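Local atomic coordinates of cytochrome c class I (Sideroxydans lithotrophicus, PDB entry 4XXL), a protein that binds a covalently attached heme c and probably serves as a small electron shuttle, passing electrons between redox partners during lithoautotrophic growth. Residues K74-V79 / E105-L110. Residues are numbered along the deposited sequence; the frame is centred on the assembly and turned at random.
With HEC (heme c), chain B.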
ATOM      1  N   LYS A  74      -8.118  -5.858  -4.332  1.00 13.58           N
ATOM      2  CA  LYS A  74      -6.939  -6.679  -4.033  1.00 15.16           C
ATOM      3  C   LYS A  74      -5.994  -6.014  -3.044  1.00 12.77           C
ATOM      4  O   LYS A  74      -5.435  -6.721  -2.184  1.00 13.62           O
ATOM      5  CB  LYS A  74      -6.121  -7.040  -5.260  1.00 17.95           C
ATOM      6  CG  LYS A  74      -6.730  -8.119  -6.136  1.00 21.90           C
ATOM      7  CD  LYS A  74      -6.148  -9.501  -5.861  1.00 29.04           C
ATOM      8  CE  LYS A  74      -5.855 -10.259  -7.162  1.00 34.64           C
ATOM      9  NZ  LYS A  74      -7.038 -11.000  -7.690  1.00 38.07           N
ATOM     10  N   LEU A  75      -5.782  -4.709  -3.213  1.00 12.66           N
ATOM     11  CA  LEU A  75      -4.855  -4.016  -2.294  1.00 12.74           C
ATOM     12  C   LEU A  75      -5.524  -3.730  -0.947  1.00 12.97           C
ATOM     13  O   LEU A  75      -4.848  -3.760   0.097  1.00 11.90           O
ATOM     14  CB  LEU A  75      -4.270  -2.717  -2.882  1.00 13.91           C
ATOM     15  CG  LEU A  75      -3.242  -2.864  -4.043  1.00 14.67           C
ATOM     16  CD1 LEU A  75      -2.543  -1.559  -4.325  1.00 16.16           C
ATOM     17  CD2 LEU A  75      -2.190  -3.953  -3.728  1.00 15.19           C
ATOM     18  N   ILE A  76      -6.826  -3.488  -0.951  1.00 13.17           N
ATOM     19  CA  ILE A  76      -7.542  -3.369   0.361  1.00 13.29           C
ATOM     20  C   ILE A  76      -7.384  -4.686   1.139  1.00 14.37           C
ATOM     21  O   ILE A  76      -7.083  -4.655   2.354  1.00 13.70           O
ATOM     22  CB  ILE A  76      -9.031  -2.986   0.219  1.00 14.35           C
ATOM     23  CG1 ILE A  76      -9.102  -1.559  -0.286  1.00 13.66           C
ATOM     24  CG2 ILE A  76      -9.755  -3.195   1.554  1.00 13.81           C
ATOM     25  CD1 ILE A  76     -10.503  -1.073  -0.676  1.00 15.66           C
ATOM     26  N   HIS A  77      -7.550  -5.825   0.423  1.00 11.61           N
ATOM     27  CA  HIS A  77      -7.297  -7.123   1.003  1.00 13.57           C
ATOM     28  C   HIS A  77      -5.871  -7.273   1.496  1.00 12.10           C
ATOM     29  O   HIS A  77      -5.629  -7.674   2.629  1.00 13.05           O
ATOM     30  CB  HIS A  77      -7.653  -8.239   0.021  1.00 14.46           C
ATOM     31  CG  HIS A  77      -7.289  -9.579   0.521  1.00 17.41           C
ATOM     32  ND1 HIS A  77      -8.080 -10.293   1.394  1.00 20.85           N
ATOM     33  CD2 HIS A  77      -6.186 -10.329   0.312  1.00 21.55           C
ATOM     34  CE1 HIS A  77      -7.490 -11.440   1.680  1.00 21.59           C
ATOM     35  NE2 HIS A  77      -6.337 -11.486   1.039  1.00 24.58           N
ATOM     36  N   HIS A  78      -4.929  -6.883   0.677  1.00 11.15           N
ATOM     37  CA  HIS A  78      -3.531  -7.053   1.039  1.00 13.25           C
ATOM     38  C   HIS A  78      -3.165  -6.314   2.328  1.00 12.02           C
ATOM     39  O   HIS A  78      -2.385  -6.822   3.117  1.00 13.50           O
ATOM     40  CB  HIS A  78      -2.639  -6.495  -0.072  1.00 13.06           C
ATOM     41  CG  HIS A  78      -1.191  -6.487   0.288  1.00 13.06           C
ATOM     42  ND1 HIS A  78      -0.522  -5.379   0.747  1.00 16.25           N
ATOM     43  CD2 HIS A  78      -0.294  -7.502   0.301  1.00 14.59           C
ATOM     44  CE1 HIS A  78       0.717  -5.714   1.019  1.00 16.07           C
ATOM     45  NE2 HIS A  78       0.892  -6.974   0.708  1.00 15.51           N
ATOM     46  N   VAL A  79      -3.687  -5.106   2.520  1.00 11.04           N
ATOM     47  CA  VAL A  79      -3.332  -4.325   3.715  1.00 12.34           C
ATOM     48  C   VAL A  79      -4.122  -4.612   4.994  1.00 12.31           C
ATOM     49  O   VAL A  79      -3.824  -4.049   6.075  1.00 12.31           O
ATOM     50  CB  VAL A  79      -3.360  -2.856   3.345  1.00 13.88           C
ATOM     51  CG1 VAL A  79      -4.760  -2.266   3.291  1.00 15.57           C
ATOM     52  CG2 VAL A  79      -2.387  -2.042   4.196  1.00 16.20           C
ATOM     53  N   GLU A 105     -13.120   4.019   4.814  1.00 14.07           N
ATOM     54  CA  GLU A 105     -12.942   5.110   3.859  1.00 16.03           C
ATOM     55  C   GLU A 105     -11.485   5.559   3.774  1.00 14.72           C
ATOM     56  O   GLU A 105     -10.990   5.792   2.643  1.00 13.07           O
ATOM     57  CB  GLU A 105     -13.902   6.277   4.225  1.00 18.97           C
ATOM     58  CG  GLU A 105     -13.834   7.516   3.352  1.00 26.05           C
ATOM     59  CD  GLU A 105     -12.528   8.300   3.457  1.00 30.30           C
ATOM     60  OE1 GLU A 105     -11.909   8.334   4.557  1.00 39.60           O
ATOM     61  OE2 GLU A 105     -12.127   8.911   2.424  1.00 35.70           O
ATOM     62  N   ALA A 106     -10.815   5.648   4.922  1.00 12.88           N
ATOM     63  CA  ALA A 106      -9.395   6.069   4.867  1.00 12.47           C
ATOM     64  C   ALA A 106      -8.503   5.028   4.166  1.00 13.43           C
ATOM     65  O   ALA A 106      -7.625   5.366   3.388  1.00 12.88           O
ATOM     66  CB  ALA A 106      -8.927   6.399   6.270  1.00 13.95           C
ATOM     67  N   ILE A 107      -8.798   3.780   4.397  1.00 12.18           N
ATOM     68  CA  ILE A 107      -7.984   2.682   3.832  1.00 12.40           C
ATOM     69  C   ILE A 107      -8.187   2.702   2.311  1.00 13.24           C
ATOM     70  O   ILE A 107      -7.223   2.635   1.529  1.00 12.09           O
ATOM     71  CB  ILE A 107      -8.354   1.365   4.452  1.00 13.70           C
ATOM     72  CG1 ILE A 107      -7.812   1.284   5.869  1.00 14.32           C
ATOM     73  CG2 ILE A 107      -7.781   0.203   3.661  1.00 13.46           C
ATOM     74  CD1 ILE A 107      -8.386   0.188   6.741  1.00 15.89           C
ATOM     75  N   LYS A 108      -9.436   2.839   1.877  1.00 11.67           N
ATOM     76  CA  LYS A 108      -9.770   2.924   0.435  1.00 13.76           C
ATOM     77  C   LYS A 108      -9.034   4.107  -0.225  1.00 12.27           C
ATOM     78  O   LYS A 108      -8.526   4.036  -1.323  1.00 12.65           O
ATOM     79  CB  LYS A 108     -11.300   3.043   0.214  1.00 14.82           C
ATOM     80  CG  LYS A 108     -11.712   3.061  -1.244  1.00 17.77           C
ATOM     81  CD  LYS A 108     -13.231   3.131  -1.424  1.00 19.61           C
ATOM     82  CE  LYS A 108     -13.693   3.178  -2.865  1.00 22.82           C
ATOM     83  NZ  LYS A 108     -13.045   4.282  -3.646  1.00 25.33           N
ATOM     84  N   ASN A 109      -9.067   5.253   0.444  1.00 12.14           N
ATOM     85  CA  ASN A 109      -8.416   6.425  -0.105  1.00 11.64           C
ATOM     86  C   ASN A 109      -6.903   6.231  -0.214  1.00 11.54           C
ATOM     87  O   ASN A 109      -6.273   6.615  -1.232  1.00 11.08           O
ATOM     88  CB  ASN A 109      -8.726   7.642   0.781  1.00 12.64           C
ATOM     89  CG  ASN A 109      -8.086   8.886   0.273  1.00 14.31           C
ATOM     90  OD1 ASN A 109      -8.453   9.382  -0.772  1.00 15.62           O
ATOM     91  ND2 ASN A 109      -7.095   9.370   0.996  1.00 14.75           N
ATOM     92  N   LEU A 110      -6.313   5.555   0.748  1.00 11.59           N
ATOM     93  CA  LEU A 110      -4.876   5.280   0.658  1.00 11.52           C
ATOM     94  C   LEU A 110      -4.538   4.305  -0.521  1.00 10.82           C
ATOM     95  O   LEU A 110      -3.615   4.577  -1.292  1.00 11.56           O
ATOM     96  CB  LEU A 110      -4.344   4.664   1.928  1.00 13.06           C
ATOM     97  CG  LEU A 110      -2.913   4.122   1.894  1.00 12.75           C
ATOM     98  CD1 LEU A 110      -1.875   5.151   1.494  1.00 13.58           C
ATOM     99  CD2 LEU A 110      -2.567   3.626   3.275  1.00 14.67           C
TER
HETATM  100 FE   HEC B 201       4.088  -3.096   2.378  1.00  9.92          FE
HETATM  101  CHA HEC B 201       4.171  -5.180  -0.407  1.00 10.67           C
HETATM  102  CHB HEC B 201       1.436  -1.354   1.016  1.00 10.88           C
HETATM  103  CHC HEC B 201       3.695  -1.384   5.350  1.00  9.80           C
HETATM  104  CHD HEC B 201       7.032  -4.337   3.447  1.00 11.09           C
HETATM  105  NA  HEC B 201       2.989  -3.298   0.645  1.00 10.94           N
HETATM  106  C1A HEC B 201       3.244  -4.146  -0.373  1.00 11.23           C
HETATM  107  C2A HEC B 201       2.350  -3.819  -1.425  1.00 10.12           C
HETATM  108  C3A HEC B 201       1.615  -2.734  -1.009  1.00 10.67           C
HETATM  109  C4A HEC B 201       2.031  -2.399   0.309  1.00  9.93           C
HETATM  110  CMA HEC B 201       0.577  -1.969  -1.769  1.00 11.38           C
HETATM  111  CAA HEC B 201       2.298  -4.579  -2.749  1.00 10.14           C
HETATM  112  CBA HEC B 201       1.361  -5.758  -2.609  1.00 11.10           C
HETATM  113  CGA HEC B 201       1.125  -6.516  -3.904  1.00 13.97           C
HETATM  114  O1A HEC B 201       1.899  -6.362  -4.860  1.00 15.49           O
HETATM  115  O2A HEC B 201       0.053  -7.199  -4.023  1.00 16.56           O
HETATM  116  NB  HEC B 201       2.841  -1.654   3.057  1.00  8.80           N
HETATM  117  C1B HEC B 201       1.817  -1.077   2.340  1.00  9.83           C
HETATM  118  C2B HEC B 201       1.152  -0.118   3.162  1.00  9.95           C
HETATM  119  C3B HEC B 201       1.728  -0.102   4.375  1.00 10.71           C
HETATM  120  C4B HEC B 201       2.798  -1.091   4.335  1.00  9.56           C
HETATM  121  CMB HEC B 201      -0.030   0.698   2.723  1.00 11.12           C
HETATM  122  CAB HEC B 201       1.352   0.616   5.611  1.00 10.13           C
HETATM  123  CBB HEC B 201       0.065   0.215   6.037  1.00 12.08           C
HETATM  124  NC  HEC B 201       5.228  -2.884   4.099  1.00 10.36           N
HETATM  125  C1C HEC B 201       4.808  -2.151   5.162  1.00  9.90           C
HETATM  126  C2C HEC B 201       5.888  -2.209   6.066  1.00 10.35           C
HETATM  127  C3C HEC B 201       6.923  -2.965   5.549  1.00 10.99           C
HETATM  128  C4C HEC B 201       6.423  -3.420   4.293  1.00 11.03           C
HETATM  129  CMC HEC B 201       5.886  -1.446   7.339  1.00 10.44           C
HETATM  130  CAC HEC B 201       8.280  -3.236   6.181  1.00 11.49           C
HETATM  131  CBC HEC B 201       8.333  -3.768   7.476  1.00 12.57           C
HETATM  132  ND  HEC B 201       5.271  -4.488   1.706  1.00  8.74           N
HETATM  133  C1D HEC B 201       6.482  -4.859   2.252  1.00 10.43           C
HETATM  134  C2D HEC B 201       7.117  -5.953   1.474  1.00 11.26           C
HETATM  135  C3D HEC B 201       6.314  -6.158   0.439  1.00 11.78           C
HETATM  136  C4D HEC B 201       5.177  -5.223   0.547  1.00 10.59           C
HETATM  137  CMD HEC B 201       8.402  -6.612   1.797  1.00 11.46           C
HETATM  138  CAD HEC B 201       6.530  -7.146  -0.720  1.00 15.45           C
HETATM  139  CBD HEC B 201       5.908  -8.477  -0.415  1.00 19.05           C
HETATM  140  CGD HEC B 201       6.071  -9.551  -1.496  1.00 25.23           C
HETATM  141  O1D HEC B 201       6.310  -9.275  -2.712  1.00 30.14           O
HETATM  142  O2D HEC B 201       5.882 -10.748  -1.151  1.00 26.62           O
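Val79 and Ile107 meet through one methyl each, CG1 of the valine lying 3.9 Å from CG2 of the isoleucine, and their branches slant across one another. The contact shows how two helices can share an apolar seam while both also face a cofactor. Val79 is split between the two tasks: with CG2 anti to the backbone N, that methyl is directed to the heme, 3.8 Å from HEC CBB, while CG1 is left for Ile107. Ile76 adds a looser contact, its CD1 ending 4.2 Å from Lys108 CA. The lysine's own chain runs on, extended as far as CE before bending at its last bond, to salt bridges with Asp112 and Glu72, so its charge stays off the apolar seam.

Heme contacts come from both helices. Leu110 CD2 touches methyl HEC CMB at 3.9 Å, and Leu75 CD2 reaches methyl HEC CMA at the same distance. His78 sets its ring beneath a propionate arm: HEC CBA sits 3.5 Å above the ring plane, over its centre, and His78 CE1 comes within 3.3 Å of HEC C1A. The ring also meets that of His95, an axial ligand of the heme iron, with the planes at about 55°. With a serine here, which lacks the ring, a gap would probably open beside the pyrrole, and His95 and the propionate arm would lose a packing partner.

No hydrogen bond links the segments, whose axes cross at 118°, 9.8 Å apart. Ile98, from a loop, packs on both Val79 and Ile107. The seam continues along helix 104-115, where Leu75 and Ile76 touch Val111. Helix 71-81 also rests on helix 58-65 through Leu75, while Leu110 packs on Leu37 of helix 31-40, within the helical cytochrome c fold.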